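Side-chain contact in protein-tyrosine-phosphatase PTP1 (Arabidopsis thaliana, PDB 6KRW), which removes phosphate from phosphotyrosine in proteins, among them the MAP kinase MPK6, and so helps to restrain plant defence responses: residues A[144-149]-A[236-241]. Sequence-based numbering, arbitrary orientation.
Sequences TVKCGD and HCSAGI
Ser238 and Lys146 join the phosphate-binding P-loop of a classical tyrosine phosphatase, the HCX5R signature that carries the catalytic Cys237, which becomes the phosphocysteine intermediate, to the loop after strand 131-134. Ser238 OG donates a hydrogen bond to Lys146 O at 2.6 Å, lying in the carbonyl plane on a lone pair; chi1 of -169° swings the hydroxyl anti to its own N and toward Lys146 O. The same OG also pairs with Tyr65 OH, so a short hydroxyl that can serve two polar partners suits this buried spot. Without the hydroxyl, as with an alanine here, Lys146 O would probably lose this donor and Tyr65 OH a partner. Lys146 is held by salt bridges too: its chain, bent at chi2, leads NZ away from the P-loop to Asp140 and Asp206, the latter probably a substrate-binding residue. Van der Waals packing brings Lys146 CB to 3.6 Å from Ser238 OG. Small, weakly polar Cys147 packs beside the imidazole, its SG 3.5 Å from His236 CE1 and oblique to a ring that hydrogen bonds hold at both nitrogens, NE2 by Tyr150 OH and ND1 by Cys237 O at 3.0 Å, the oxygen almost in the ring plane.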
loop_
_atom_site.group_PDB
_atom_site.type_symbol
_atom_site.label_atom_id
_atom_site.label_comp_id
_atom_site.label_asym_id
_atom_site.label_seq_id
_atom_site.Cartn_x
_atom_site.Cartn_y
_atom_site.Cartn_z
ATOM N N THR A 144 17.962 -12.123 4.479
ATOM C CA THR A 144 17.306 -11.304 5.528
ATOM C C THR A 144 15.797 -11.549 5.505
ATOM O O THR A 144 15.205 -11.501 4.426
ATOM C CB THR A 144 17.596 -9.818 5.320
ATOM O OG1 THR A 144 19.009 -9.657 5.290
ATOM C CG2 THR A 144 17.042 -8.946 6.422
ATOM N N VAL A 145 15.209 -11.804 6.670
ATOM C CA VAL A 145 13.732 -11.906 6.792
ATOM C C VAL A 145 13.191 -10.502 6.526
ATOM O O VAL A 145 13.784 -9.549 7.015
ATOM C CB VAL A 145 13.320 -12.413 8.182
ATOM C CG1 VAL A 145 13.912 -11.551 9.286
ATOM C CG2 VAL A 145 11.810 -12.496 8.323
ATOM N N LYS A 146 12.134 -10.378 5.749
ATOM C CA LYS A 146 11.613 -9.027 5.427
ATOM C C LYS A 146 10.185 -8.924 5.916
ATOM O O LYS A 146 9.670 -7.815 6.042
ATOM C CB LYS A 146 11.566 -8.808 3.917
ATOM C CG LYS A 146 12.880 -8.849 3.181
ATOM C CD LYS A 146 13.845 -7.800 3.568
ATOM C CE LYS A 146 15.084 -7.903 2.711
ATOM N NZ LYS A 146 16.073 -6.872 3.080
ATOM N N CYS A 147 9.527 -10.021 6.138
ATOM C CA CYS A 147 8.095 -10.095 6.505
ATOM C C CYS A 147 7.771 -11.464 7.103
ATOM O O CYS A 147 8.289 -12.448 6.624
ATOM C CB CYS A 147 7.217 -9.854 5.296
ATOM S SG CYS A 147 5.450 -9.866 5.674
ATOM N N GLY A 148 6.934 -11.531 8.119
ATOM C CA GLY A 148 6.618 -12.825 8.737
ATOM C C GLY A 148 5.504 -13.520 7.986
ATOM O O GLY A 148 4.728 -12.847 7.287
ATOM N N ASP A 149 5.443 -14.850 8.064
ATOM C CA ASP A 149 4.356 -15.608 7.401
ATOM C C ASP A 149 3.081 -15.524 8.242
ATOM O O ASP A 149 2.928 -16.266 9.206
ATOM C CB ASP A 149 4.768 -17.064 7.163
ATOM C CG ASP A 149 3.709 -17.892 6.463
ATOM O OD1 ASP A 149 2.584 -17.402 6.293
ATOM O OD2 ASP A 149 4.020 -19.077 6.138
ATOM N N HIS A 236 1.531 -3.337 1.942
ATOM C CA HIS A 236 2.725 -3.487 2.788
ATOM C C HIS A 236 3.868 -4.083 1.978
ATOM O O HIS A 236 3.623 -4.832 1.009
ATOM C CB HIS A 236 2.438 -4.296 4.043
ATOM C CG HIS A 236 2.416 -5.788 3.866
ATOM N ND1 HIS A 236 3.570 -6.512 3.981
ATOM C CD2 HIS A 236 1.397 -6.641 3.739
ATOM C CE1 HIS A 236 3.271 -7.818 3.820
ATOM N NE2 HIS A 236 1.927 -7.926 3.647
ATOM N N CYS A 237 5.074 -3.784 2.387
ATOM C CA CYS A 237 6.289 -4.460 1.887
ATOM C C CYS A 237 7.040 -4.875 3.144
ATOM O O CYS A 237 6.459 -5.590 3.958
ATOM C CB CYS A 237 7.070 -3.565 0.919
ATOM S SG CYS A 237 7.338 -1.863 1.483
ATOM N N SER A 238 8.274 -4.455 3.295
ATOM C CA SER A 238 8.979 -4.753 4.549
ATOM C C SER A 238 8.790 -3.582 5.530
ATOM O O SER A 238 8.266 -3.818 6.607
ATOM C CB SER A 238 10.408 -5.068 4.305
ATOM O OG SER A 238 10.963 -5.591 5.483
ATOM N N ALA A 239 9.221 -2.371 5.177
ATOM C CA ALA A 239 9.016 -1.186 6.052
ATOM C C ALA A 239 7.659 -0.542 5.789
ATOM O O ALA A 239 7.193 0.215 6.685
ATOM C CB ALA A 239 10.125 -0.201 5.846
ATOM N N GLY A 240 7.057 -0.789 4.647
ATOM C CA GLY A 240 5.781 -0.188 4.250
ATOM C C GLY A 240 5.917 1.255 3.786
ATOM O O GLY A 240 4.949 2.018 4.015
ATOM N N ILE A 241 7.018 1.633 3.174
ATOM C CA ILE A 241 7.175 3.007 2.635
ATOM C C ILE A 241 7.719 3.067 1.205
ATOM O O ILE A 241 7.203 3.849 0.438
ATOM C CB ILE A 241 7.991 3.894 3.604
ATOM C CG1 ILE A 241 9.395 3.368 3.888
ATOM C CG2 ILE A 241 7.201 4.156 4.888
ATOM C CD1 ILE A 241 10.268 4.329 4.655
#